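Local coordinates for sister chromatid cohesion protein (Chaetomium thermophilum, PDB 5T8V) that probably loads cohesin onto chromatin as a HEAT-repeat protein, the crystallised piece being its C-terminal part, at residues Q356-I361 with T546-Y551; V504-P509 with G563-R568; Y868-G873 with R907-P912; L921-M926 with G984-L989. All coordinates share one frame; numbering follows the deposited sequence.

Contact 1 (Q356-I361 with T546-Y551); sequences QHSTAI and TCYDGY
Ile361 and Tyr548 mark the nearest backbone approach, their CA atoms 7.4 Å apart, between helix segments 357-361 and 546-550 whose axes cross at -134° and come no closer than 10.7 Å. That spacing leaves room for a whole aromatic side chain, and Tyr548 spans it. Its CG is anti to the backbone N (chi1 177°), which carries the ring off helix 546-550 and across to the first turn of the opposing helix. Ile361 lies over one face of this ring. Its CG1 sits 3.7 Å from the ring centroid and close to the ring normal, a CH-pi contact, while CG2 meets CD1 and the terminal CD1 meets CB of Tyr548. The phenol end is held separately. Tyr548 OH shares a hydrogen bond of 3.0 Å with ND1 of His357, approached at the imidazole edge near its plane and bent to 145°. The two rings themselves meet rim to rim, neither over the other's face. Ser358 adds its CB, 3.2 Å from Tyr548 OH. Asp549 only brushes Ile361, its OD1 lying 4.1 Å from Ile361 CG2; the carboxylate forms a salt bridge with Arg362, one residue beyond the first segment. Helix 556-574 also packs against helix 357-391, with Ala566 against Ala360 and Ile361 and Asp559 against His357, while Cys547 of the second segment rests on Pro500 of helix 500-503.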
loop_
_atom_site.group_PDB
_atom_site.type_symbol
_atom_site.label_atom_id
_atom_site.label_comp_id
_atom_site.label_asym_id
_atom_site.label_seq_id
_atom_site.Cartn_x
_atom_site.Cartn_y
_atom_site.Cartn_z
ATOM N N GLN A 356 -36.436 28.141 33.872
ATOM C CA GLN A 356 -36.325 26.750 34.311
ATOM C C GLN A 356 -35.758 25.881 33.194
ATOM O O GLN A 356 -36.282 24.818 32.863
ATOM C CB GLN A 356 -37.682 26.236 34.768
ATOM C CG GLN A 356 -38.475 27.245 35.587
ATOM C CD GLN A 356 -39.698 26.636 36.245
ATOM O OE1 GLN A 356 -40.822 27.087 36.028
ATOM N NE2 GLN A 356 -39.483 25.609 37.060
ATOM N N HIS A 357 -34.659 26.355 32.603
ATOM C CA HIS A 357 -34.097 25.712 31.418
ATOM C C HIS A 357 -33.859 24.223 31.633
ATOM O O HIS A 357 -34.038 23.422 30.709
ATOM C CB HIS A 357 -32.797 26.413 31.013
ATOM C CG HIS A 357 -31.916 26.773 32.170
ATOM N ND1 HIS A 357 -31.077 25.867 32.778
ATOM C CD2 HIS A 357 -31.751 27.943 32.832
ATOM C CE1 HIS A 357 -30.430 26.463 33.764
ATOM N NE2 HIS A 357 -30.820 27.723 33.818
ATOM N N SER A 358 -33.455 23.829 32.841
ATOM C CA SER A 358 -33.220 22.415 33.114
ATOM C C SER A 358 -34.478 21.595 32.848
ATOM O O SER A 358 -34.427 20.540 32.201
ATOM C CB SER A 358 -32.751 22.236 34.558
ATOM O OG SER A 358 -32.577 20.866 34.873
ATOM N N THR A 359 -35.625 22.074 33.333
ATOM C CA THR A 359 -36.869 21.336 33.155
ATOM C C THR A 359 -37.285 21.304 31.690
ATOM O O THR A 359 -37.761 20.276 31.199
ATOM C CB THR A 359 -37.973 21.955 34.008
ATOM O OG1 THR A 359 -37.526 22.069 35.364
ATOM C CG2 THR A 359 -39.228 21.092 33.963
ATOM N N ALA A 360 -37.122 22.421 30.980
ATOM C CA ALA A 360 -37.407 22.433 29.549
ATOM C C ALA A 360 -36.572 21.385 28.826
ATOM O O ALA A 360 -37.084 20.622 27.996
ATOM C CB ALA A 360 -37.142 23.828 28.980
ATOM N N ILE A 361 -35.278 21.327 29.142
ATOM C CA ILE A 361 -34.400 20.334 28.534
ATOM C C ILE A 361 -34.886 18.928 28.849
ATOM O O ILE A 361 -34.874 18.046 27.985
ATOM C CB ILE A 361 -32.951 20.548 29.008
ATOM C CG1 ILE A 361 -32.399 21.863 28.443
ATOM C CG2 ILE A 361 -32.061 19.357 28.623
ATOM C CD1 ILE A 361 -32.057 21.828 26.960
ATOM N N THR A 546 -28.321 17.063 24.277
ATOM C CA THR A 546 -26.936 16.643 24.475
ATOM C C THR A 546 -26.042 17.838 24.778
ATOM O O THR A 546 -25.179 17.772 25.661
ATOM C CB THR A 546 -26.430 15.896 23.241
ATOM O OG1 THR A 546 -27.134 14.656 23.115
ATOM C CG2 THR A 546 -24.930 15.610 23.342
ATOM N N CYS A 547 -26.229 18.937 24.045
ATOM C CA CYS A 547 -25.449 20.143 24.294
ATOM C C CYS A 547 -25.619 20.611 25.732
ATOM O O CYS A 547 -24.635 20.851 26.441
ATOM C CB CYS A 547 -25.867 21.237 23.309
ATOM S SG CYS A 547 -25.236 22.895 23.678
ATOM N N TYR A 548 -26.868 20.731 26.190
ATOM C CA TYR A 548 -27.111 21.215 27.545
ATOM C C TYR A 548 -26.552 20.252 28.590
ATOM O O TYR A 548 -25.997 20.683 29.608
ATOM C CB TYR A 548 -28.607 21.429 27.759
ATOM C CG TYR A 548 -28.978 21.871 29.155
ATOM C CD1 TYR A 548 -29.171 20.944 30.169
ATOM C CD2 TYR A 548 -29.154 23.214 29.457
ATOM C CE1 TYR A 548 -29.517 21.339 31.443
ATOM C CE2 TYR A 548 -29.503 23.621 30.732
ATOM C CZ TYR A 548 -29.682 22.678 31.719
ATOM O OH TYR A 548 -30.028 23.066 32.992
ATOM N N ASP A 549 -26.690 18.945 28.359
ATOM C CA ASP A 549 -26.240 17.948 29.325
ATOM C C ASP A 549 -24.736 17.720 29.293
ATOM O O ASP A 549 -24.214 17.047 30.189
ATOM C CB ASP A 549 -26.956 16.617 29.080
ATOM C CG ASP A 549 -28.433 16.674 29.424
ATOM O OD1 ASP A 549 -28.816 17.499 30.280
ATOM O OD2 ASP A 549 -29.212 15.888 28.840
ATOM N N GLY A 550 -24.027 18.250 28.293
ATOM C CA GLY A 550 -22.588 18.067 28.230
ATOM C C GLY A 550 -21.795 19.014 29.104
ATOM O O GLY A 550 -20.648 18.709 29.443
ATOM N N TYR A 551 -22.378 20.152 29.474
ATOM C CA TYR A 551 -21.689 21.155 30.270
ATOM C C TYR A 551 -21.953 20.931 31.755
ATOM O O TYR A 551 -23.073 20.609 32.156
ATOM C CB TYR A 551 -22.147 22.559 29.869
ATOM C CG TYR A 551 -21.827 22.935 28.438
ATOM C CD1 TYR A 551 -20.595 22.625 27.873
ATOM C CD2 TYR A 551 -22.758 23.601 27.649
ATOM C CE1 TYR A 551 -20.299 22.968 26.566
ATOM C CE2 TYR A 551 -22.471 23.948 26.342
ATOM C CZ TYR A 551 -21.240 23.629 25.805
ATOM O OH TYR A 551 -20.945 23.973 24.504
#

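Contact 2 (V504-P509 with G563-R568); sequences VAWTGP and GRLAYR
The Trp506 indole has Arg568 over one face, and the evidence is two approaches almost along the ring normals. CZ of Arg568 stands 4.2 Å from the centroid of the five-membered ring, 4° off its normal, a cation-pi contact. CD of the same arginine is 3.7 Å from the centre of the six-membered ring, a CH-pi contact. The guanidinium is not stacked flat, its plane being turned 53° from the indole, and NH1 dips nearest, 3.2 Å from Trp506 CG. One face of the guanidinium is covered by CB of Arg564, a turn earlier on the same helix. The Arg568 chain, extended from CG to NE, lays CD along the benzo ring and the charge over the pyrrole. NH2 forms a salt bridge with Glu350. Arg511 makes a second cation-pi contact with Trp506, and Tyr583 meets it edge-to-face. Leu565 comes in obliquely, CD2 3.6 Å from Trp506 CE3, while its CD1 reaches the Val504 carbonyl oxygen, itself hydrogen-bonded to Trp540 NE1. Trp506 belongs to the type I turn Ala505-Gly508. Such a turn between helices 500-503 and 509-520, packed on a later helix, fits the architecture of a HEAT-repeat solenoid.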
loop_
_atom_site.group_PDB
_atom_site.type_symbol
_atom_site.label_atom_id
_atom_site.label_comp_id
_atom_site.label_asym_id
_atom_site.label_seq_id
_atom_site.Cartn_x
_atom_site.Cartn_y
_atom_site.Cartn_z
ATOM N N VAL A 504 -26.915 24.073 17.305
ATOM C CA VAL A 504 -28.331 23.961 17.634
ATOM C C VAL A 504 -28.943 25.350 17.759
ATOM O O VAL A 504 -30.063 25.502 18.259
ATOM C CB VAL A 504 -28.534 23.149 18.928
ATOM C CG1 VAL A 504 -27.933 21.757 18.779
ATOM C CG2 VAL A 504 -27.924 23.875 20.126
ATOM N N ALA A 505 -28.217 26.369 17.304
ATOM C CA ALA A 505 -28.696 27.738 17.412
ATOM C C ALA A 505 -30.018 27.906 16.671
ATOM O O ALA A 505 -30.296 27.226 15.680
ATOM C CB ALA A 505 -27.657 28.708 16.855
ATOM N N TRP A 506 -30.836 28.838 17.166
ATOM C CA TRP A 506 -32.159 29.061 16.593
ATOM C C TRP A 506 -32.077 29.500 15.138
ATOM O O TRP A 506 -32.955 29.159 14.337
ATOM C CB TRP A 506 -32.909 30.104 17.422
ATOM C CG TRP A 506 -34.299 30.363 16.955
ATOM C CD1 TRP A 506 -34.824 31.560 16.570
ATOM C CD2 TRP A 506 -35.348 29.400 16.817
ATOM N NE1 TRP A 506 -36.139 31.403 16.205
ATOM C CE2 TRP A 506 -36.485 30.085 16.348
ATOM C CE3 TRP A 506 -35.436 28.025 17.047
ATOM C CZ2 TRP A 506 -37.695 29.441 16.103
ATOM C CZ3 TRP A 506 -36.634 27.390 16.806
ATOM C CH2 TRP A 506 -37.750 28.095 16.338
ATOM N N THR A 507 -31.042 30.258 14.775
ATOM C CA THR A 507 -30.852 30.720 13.405
ATOM C C THR A 507 -29.691 30.012 12.720
ATOM O O THR A 507 -29.115 30.550 11.769
ATOM C CB THR A 507 -30.626 32.231 13.380
ATOM O OG1 THR A 507 -29.405 32.546 14.060
ATOM C CG2 THR A 507 -31.778 32.957 14.056
ATOM N N GLY A 508 -29.342 28.812 13.181
ATOM C CA GLY A 508 -28.188 28.104 12.684
ATOM C C GLY A 508 -28.518 27.115 11.582
ATOM O O GLY A 508 -29.511 27.262 10.860
ATOM N N PRO A 509 -27.683 26.079 11.433
ATOM C CA PRO A 509 -27.860 25.169 10.288
ATOM C C PRO A 509 -29.151 24.372 10.327
ATOM O O PRO A 509 -29.782 24.188 9.279
ATOM C CB PRO A 509 -26.622 24.263 10.371
ATOM C CG PRO A 509 -26.187 24.338 11.793
ATOM C CD PRO A 509 -26.507 25.724 12.244
ATOM N N GLY A 563 -32.897 26.734 27.019
ATOM C CA GLY A 563 -34.246 26.452 27.481
ATOM C C GLY A 563 -35.299 26.910 26.491
ATOM O O GLY A 563 -36.281 26.202 26.240
ATOM N N ARG A 564 -35.110 28.099 25.914
ATOM C CA ARG A 564 -36.015 28.560 24.865
ATOM C C ARG A 564 -36.029 27.579 23.700
ATOM O O ARG A 564 -37.097 27.198 23.206
ATOM C CB ARG A 564 -35.603 29.951 24.389
ATOM C CG ARG A 564 -35.591 31.002 25.484
ATOM C CD ARG A 564 -34.935 32.286 25.007
ATOM N NE ARG A 564 -34.471 33.107 26.122
ATOM C CZ ARG A 564 -33.626 34.125 26.002
ATOM N NH1 ARG A 564 -33.139 34.455 24.813
ATOM N NH2 ARG A 564 -33.261 34.811 27.075
ATOM N N LEU A 565 -34.846 27.155 23.248
ATOM C CA LEU A 565 -34.777 26.153 22.190
ATOM C C LEU A 565 -35.489 24.872 22.602
ATOM O O LEU A 565 -36.119 24.208 21.770
ATOM C CB LEU A 565 -33.319 25.860 21.836
ATOM C CG LEU A 565 -32.572 26.943 21.060
ATOM C CD1 LEU A 565 -31.075 26.671 21.071
ATOM C CD2 LEU A 565 -33.086 27.027 19.633
ATOM N N ALA A 566 -35.401 24.506 23.881
ATOM C CA ALA A 566 -36.068 23.298 24.350
ATOM C C ALA A 566 -37.579 23.420 24.199
ATOM O O ALA A 566 -38.233 22.543 23.617
ATOM C CB ALA A 566 -35.687 23.024 25.805
ATOM N N TYR A 567 -38.155 24.510 24.711
ATOM C CA TYR A 567 -39.589 24.729 24.554
ATOM C C TYR A 567 -39.980 24.731 23.081
ATOM O O TYR A 567 -40.884 23.995 22.661
ATOM C CB TYR A 567 -39.993 26.046 25.220
ATOM C CG TYR A 567 -41.425 26.452 24.943
ATOM C CD1 TYR A 567 -42.470 25.954 25.711
ATOM C CD2 TYR A 567 -41.733 27.330 23.911
ATOM C CE1 TYR A 567 -43.781 26.322 25.461
ATOM C CE2 TYR A 567 -43.038 27.702 23.651
ATOM C CZ TYR A 567 -44.059 27.195 24.429
ATOM O OH TYR A 567 -45.363 27.564 24.175
ATOM N N ARG A 568 -39.301 25.554 22.278
ATOM C CA ARG A 568 -39.626 25.662 20.860
ATOM C C ARG A 568 -39.626 24.296 20.189
ATOM O O ARG A 568 -40.610 23.905 19.553
ATOM C CB ARG A 568 -38.634 26.597 20.168
ATOM C CG ARG A 568 -38.727 28.036 20.635
ATOM C CD ARG A 568 -37.552 28.861 20.146
ATOM N NE ARG A 568 -37.546 30.196 20.741
ATOM C CZ ARG A 568 -36.547 31.066 20.628
ATOM N NH1 ARG A 568 -35.457 30.752 19.941
ATOM N NH2 ARG A 568 -36.640 32.254 21.208
#

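Contact 3 (Y868-G873 with R907-P912); sequences YIASIG and RKELLP
Leu910 touches two isoleucines of the opposing segment with a single methyl, CD1. That carbon meets Ile872 CD1 at 3.8 Å and Ile869 CG2 at 4.0 Å, so one branch of the leucine bridges both residues. A first torsion of -165° swings CG away from the amide nitrogen and brings the end of Leu910 closer to the isoleucines than its CB direction alone suggests. All three side chains are buried. Val925 and Cys928 of helix 919-935 also press on Leu910, and helix 878-891 meets the isoleucines through Tyr888 and Val885. At the margin the backbones draw nearer, the CA atoms of Ala870 and Glu909 lying 5.9 Å apart. Here the extended Glu909 chain sets OE1 3.7 Å from Ala870 CB, a van der Waals contact. Segments 868-873 and 907-912 therefore meet through a small aliphatic cluster with a charged border. With apolar and van der Waals contacts alone joining the two segments, the association is mainly hydrophobic, and the charge of Glu909 is paired through OE1 in a salt bridge with Arg866, just outside the first segment.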
loop_
_atom_site.group_PDB
_atom_site.type_symbol
_atom_site.label_atom_id
_atom_site.label_comp_id
_atom_site.label_asym_id
_atom_site.label_seq_id
_atom_site.Cartn_x
_atom_site.Cartn_y
_atom_site.Cartn_z
ATOM N N TYR A 868 49.133 23.660 -13.215
ATOM C CA TYR A 868 48.988 22.676 -12.148
ATOM C C TYR A 868 50.187 21.738 -12.086
ATOM O O TYR A 868 50.538 21.256 -11.005
ATOM C CB TYR A 868 47.703 21.871 -12.336
ATOM C CG TYR A 868 46.434 22.635 -12.024
ATOM C CD1 TYR A 868 46.127 23.003 -10.721
ATOM C CD2 TYR A 868 45.537 22.972 -13.027
ATOM C CE1 TYR A 868 44.968 23.696 -10.427
ATOM C CE2 TYR A 868 44.373 23.664 -12.744
ATOM C CZ TYR A 868 44.093 24.022 -11.441
ATOM O OH TYR A 868 42.936 24.710 -11.152
ATOM N N ILE A 869 50.827 21.470 -13.227
ATOM C CA ILE A 869 51.977 20.572 -13.241
ATOM C C ILE A 869 53.180 21.233 -12.580
ATOM O O ILE A 869 53.907 20.598 -11.806
ATOM C CB ILE A 869 52.299 20.132 -14.683
ATOM C CG1 ILE A 869 51.223 19.183 -15.218
ATOM C CG2 ILE A 869 53.663 19.441 -14.757
ATOM C CD1 ILE A 869 50.025 19.879 -15.814
ATOM N N ALA A 870 53.416 22.513 -12.877
ATOM C CA ALA A 870 54.584 23.194 -12.333
ATOM C C ALA A 870 54.534 23.270 -10.813
ATOM O O ALA A 870 55.583 23.274 -10.157
ATOM C CB ALA A 870 54.697 24.597 -12.929
ATOM N N SER A 871 53.337 23.326 -10.235
ATOM C CA SER A 871 53.178 23.463 -8.794
ATOM C C SER A 871 53.067 22.126 -8.072
ATOM O O SER A 871 52.900 22.116 -6.847
ATOM C CB SER A 871 51.942 24.314 -8.483
ATOM O OG SER A 871 50.768 23.733 -9.025
ATOM N N ILE A 872 53.156 21.001 -8.787
ATOM C CA ILE A 872 53.079 19.698 -8.131
ATOM C C ILE A 872 54.149 19.572 -7.056
ATOM O O ILE A 872 53.956 18.872 -6.055
ATOM C CB ILE A 872 53.196 18.567 -9.176
ATOM C CG1 ILE A 872 51.915 18.482 -10.010
ATOM C CG2 ILE A 872 53.473 17.217 -8.500
ATOM C CD1 ILE A 872 51.998 17.540 -11.194
ATOM N N GLY A 873 55.285 20.249 -7.237
ATOM C CA GLY A 873 56.403 20.068 -6.327
ATOM C C GLY A 873 56.069 20.369 -4.879
ATOM O O GLY A 873 56.607 19.728 -3.971
ATOM N N ARG A 907 58.128 17.005 -18.888
ATOM C CA ARG A 907 58.997 16.065 -18.188
ATOM C C ARG A 907 60.001 16.796 -17.307
ATOM O O ARG A 907 60.214 16.413 -16.150
ATOM C CB ARG A 907 59.726 15.162 -19.180
ATOM C CG ARG A 907 60.694 14.197 -18.510
ATOM C CD ARG A 907 61.143 13.094 -19.454
ATOM N NE ARG A 907 61.896 13.613 -20.589
ATOM C CZ ARG A 907 62.395 12.860 -21.563
ATOM N NH1 ARG A 907 62.224 11.544 -21.549
ATOM N NH2 ARG A 907 63.067 13.425 -22.556
ATOM N N LYS A 908 60.629 17.851 -17.833
ATOM C CA LYS A 908 61.621 18.573 -17.041
ATOM C C LYS A 908 61.000 19.207 -15.800
ATOM O O LYS A 908 61.666 19.318 -14.765
ATOM C CB LYS A 908 62.310 19.637 -17.896
ATOM C CG LYS A 908 63.471 19.101 -18.727
ATOM C CD LYS A 908 64.343 20.228 -19.268
ATOM C CE LYS A 908 64.231 20.363 -20.778
ATOM N NZ LYS A 908 65.011 19.317 -21.502
ATOM N N GLU A 909 59.735 19.625 -15.880
ATOM C CA GLU A 909 59.034 20.160 -14.719
ATOM C C GLU A 909 58.440 19.073 -13.834
ATOM O O GLU A 909 57.999 19.374 -12.720
ATOM C CB GLU A 909 57.909 21.100 -15.161
ATOM C CG GLU A 909 58.367 22.273 -16.014
ATOM C CD GLU A 909 57.222 23.192 -16.395
ATOM O OE1 GLU A 909 56.078 22.929 -15.966
ATOM O OE2 GLU A 909 57.467 24.177 -17.125
ATOM N N LEU A 910 58.424 17.824 -14.300
ATOM C CA LEU A 910 57.727 16.745 -13.621
ATOM C C LEU A 910 58.663 15.717 -13.001
ATOM O O LEU A 910 58.201 14.877 -12.223
ATOM C CB LEU A 910 56.784 16.039 -14.608
ATOM C CG LEU A 910 55.714 15.115 -14.033
ATOM C CD1 LEU A 910 54.703 15.916 -13.225
ATOM C CD2 LEU A 910 55.028 14.357 -15.158
ATOM N N LEU A 911 59.951 15.755 -13.323
ATOM C CA LEU A 911 60.895 14.796 -12.771
ATOM C C LEU A 911 61.311 15.161 -11.347
ATOM O O LEU A 911 61.268 14.296 -10.464
ATOM C CB LEU A 911 62.130 14.689 -13.665
ATOM C CG LEU A 911 63.061 13.533 -13.298
ATOM C CD1 LEU A 911 63.564 12.839 -14.553
ATOM C CD2 LEU A 911 64.228 14.022 -12.446
ATOM N N PRO A 912 61.726 16.403 -11.074
ATOM C CA PRO A 912 62.231 16.702 -9.720
ATOM C C PRO A 912 61.231 16.419 -8.611
ATOM O O PRO A 912 61.647 16.122 -7.484
ATOM C CB PRO A 912 62.585 18.196 -9.797
ATOM C CG PRO A 912 61.876 18.713 -10.989
ATOM C CD PRO A 912 61.807 17.585 -11.951
#

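Contact 4 (L921-M926 with G984-L989); sequences LLDDVM and GKHCNL
The packed half of this contact is Met926 against His986 and Cys987. The methionine leaves helix 919-935 on a trans first torsion (-176°) and then bends at both later torsions, so its thioether curls rather than stretching forward. CG thereby comes within 4.0 Å of His986 CD2, at a slant to the ring, and SD lies 4.1 Å from Cys987 SG. The backbones are also nearest here, with the CA atoms of Met926 and His986 6.8 Å apart. Met926 and Cys987 are both buried, and Trp930, one helical turn beyond Met926, touches Cys987 as well. Cys987 is the first residue to leave helical geometry after helix 969-986, so the sulfur pair sits where that helix ends. Helices 919-935 and 969-986 are neighbours in the alpha-solenoid of HEAT repeats; Leu922 extends the packing between them by resting on Arg975, Leu978 and Met982. On the other side the packing gives way to polar, partly exposed groups. Asp923 OD1 lies 2.7 Å from His986 NE2, but the N-H to acceptor angle of 120° makes this a weak hydrogen bond despite the short separation. The carboxylate stands almost perpendicular to the imidazole, and the backbone oxygen of Asp923 lies over one face of that ring. Looser still is the ion pair of the other carboxylate oxygen: Asp923 OD2 is 3.6 Å from Lys985 NZ, a long salt bridge reached by a fully extended lysine. Lys985 NZ also gives a weak hydrogen bond to Gln1041.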
loop_
_atom_site.group_PDB
_atom_site.type_symbol
_atom_site.label_atom_id
_atom_site.label_comp_id
_atom_site.label_asym_id
_atom_site.label_seq_id
_atom_site.Cartn_x
_atom_site.Cartn_y
_atom_site.Cartn_z
ATOM N N LEU A 921 50.650 9.403 -5.421
ATOM C CA LEU A 921 50.818 10.308 -6.553
ATOM C C LEU A 921 52.081 9.977 -7.338
ATOM O O LEU A 921 52.102 10.101 -8.569
ATOM C CB LEU A 921 50.850 11.756 -6.065
ATOM C CG LEU A 921 51.027 12.857 -7.116
ATOM C CD1 LEU A 921 50.141 12.619 -8.323
ATOM C CD2 LEU A 921 50.701 14.218 -6.513
ATOM N N LEU A 922 53.139 9.542 -6.645
ATOM C CA LEU A 922 54.343 9.109 -7.342
ATOM C C LEU A 922 54.018 8.055 -8.392
ATOM O O LEU A 922 54.706 7.958 -9.416
ATOM C CB LEU A 922 55.377 8.559 -6.361
ATOM C CG LEU A 922 56.656 8.043 -7.035
ATOM C CD1 LEU A 922 57.291 9.088 -7.949
ATOM C CD2 LEU A 922 57.650 7.594 -5.990
ATOM N N ASP A 923 52.977 7.255 -8.152
ATOM C CA ASP A 923 52.579 6.235 -9.115
ATOM C C ASP A 923 52.129 6.867 -10.428
ATOM O O ASP A 923 52.700 6.604 -11.495
ATOM C CB ASP A 923 51.470 5.371 -8.505
ATOM C CG ASP A 923 51.275 4.060 -9.237
ATOM O OD1 ASP A 923 51.036 4.090 -10.460
ATOM O OD2 ASP A 923 51.364 2.998 -8.586
ATOM N N ASP A 924 51.108 7.722 -10.365
ATOM C CA ASP A 924 50.570 8.315 -11.583
ATOM C C ASP A 924 51.597 9.211 -12.267
ATOM O O ASP A 924 51.651 9.268 -13.502
ATOM C CB ASP A 924 49.298 9.097 -11.265
ATOM C CG ASP A 924 48.202 8.216 -10.693
ATOM O OD1 ASP A 924 47.555 7.491 -11.475
ATOM O OD2 ASP A 924 47.988 8.251 -9.463
ATOM N N VAL A 925 52.425 9.916 -11.492
ATOM C CA VAL A 925 53.412 10.799 -12.112
ATOM C C VAL A 925 54.520 9.986 -12.768
ATOM O O VAL A 925 55.054 10.374 -13.812
ATOM C CB VAL A 925 53.983 11.801 -11.093
ATOM C CG1 VAL A 925 54.748 11.089 -10.029
ATOM C CG2 VAL A 925 54.873 12.803 -11.787
ATOM N N MET A 926 54.903 8.861 -12.160
ATOM C CA MET A 926 55.905 8.001 -12.784
ATOM C C MET A 926 55.367 7.411 -14.080
ATOM O O MET A 926 56.061 7.397 -15.107
ATOM C CB MET A 926 56.327 6.894 -11.816
ATOM C CG MET A 926 57.437 5.990 -12.348
ATOM S SD MET A 926 59.001 6.856 -12.624
ATOM C CE MET A 926 59.548 7.121 -10.935
ATOM N N GLY A 984 60.619 0.588 -11.756
ATOM C CA GLY A 984 60.488 -0.789 -12.197
ATOM C C GLY A 984 59.055 -1.175 -12.501
ATOM O O GLY A 984 58.805 -2.009 -13.375
ATOM N N LYS A 985 58.095 -0.572 -11.795
ATOM C CA LYS A 985 56.692 -0.907 -12.019
ATOM C C LYS A 985 56.211 -0.392 -13.370
ATOM O O LYS A 985 55.564 -1.125 -14.127
ATOM C CB LYS A 985 55.827 -0.336 -10.894
ATOM C CG LYS A 985 54.335 -0.603 -11.074
ATOM C CD LYS A 985 53.534 -0.157 -9.863
ATOM C CE LYS A 985 52.042 -0.384 -10.059
ATOM N NZ LYS A 985 51.339 -0.633 -8.768
ATOM N N HIS A 986 56.515 0.865 -13.691
ATOM C CA HIS A 986 55.957 1.505 -14.878
ATOM C C HIS A 986 56.898 1.485 -16.075
ATOM O O HIS A 986 56.471 1.166 -17.189
ATOM C CB HIS A 986 55.567 2.950 -14.552
ATOM C CG HIS A 986 54.460 3.057 -13.554
ATOM N ND1 HIS A 986 53.132 2.942 -13.902
ATOM C CD2 HIS A 986 54.482 3.257 -12.215
ATOM C CE1 HIS A 986 52.383 3.068 -12.823
ATOM N NE2 HIS A 986 53.178 3.263 -11.785
ATOM N N CYS A 987 58.168 1.826 -15.876
ATOM C CA CYS A 987 59.129 1.964 -16.966
ATOM C C CYS A 987 60.246 0.948 -16.777
ATOM O O CYS A 987 61.057 1.075 -15.854
ATOM C CB CYS A 987 59.688 3.384 -17.014
ATOM S SG CYS A 987 60.110 4.074 -15.408
ATOM N N ASN A 988 60.294 -0.051 -17.652
ATOM C CA ASN A 988 61.359 -1.045 -17.642
ATOM C C ASN A 988 62.337 -0.693 -18.756
ATOM O O ASN A 988 62.025 -0.853 -19.942
ATOM C CB ASN A 988 60.800 -2.454 -17.815
ATOM C CG ASN A 988 61.574 -3.490 -17.019
ATOM O OD1 ASN A 988 62.218 -3.167 -16.019
ATOM N ND2 ASN A 988 61.514 -4.741 -17.458
ATOM N N LEU A 989 63.514 -0.208 -18.374
ATOM C CA LEU A 989 64.529 0.237 -19.328
ATOM C C LEU A 989 65.451 -0.907 -19.738
ATOM O O LEU A 989 66.674 -0.788 -19.712
ATOM C CB LEU A 989 65.321 1.392 -18.726
ATOM C CG LEU A 989 64.506 2.634 -18.353
ATOM C CD1 LEU A 989 65.352 3.611 -17.553
ATOM C CD2 LEU A 989 63.950 3.310 -19.600
#

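How the contacts relate
From the N terminus, contact 1 opens at the start of helix 357-391 and closes some 185 residues later at the end of helix 527-550. Contact 2 opens inside that span, at 504-509, and closes beyond it on helix 556-574, so the two cross. They also touch, through the packing of helices 357-391 and 556-574, which ties the former to the consecutive helices 527-550 and 556-574. About 73 Å away by nearest atoms, contact 3 closes a short loop between helices 866-870 and 900-910. Contact 4 follows in series, joining helices 919-935 and 969-986, and it touches contact 3 where the successive helices 900-910 and 919-935 pack together, at another region of the solenoid.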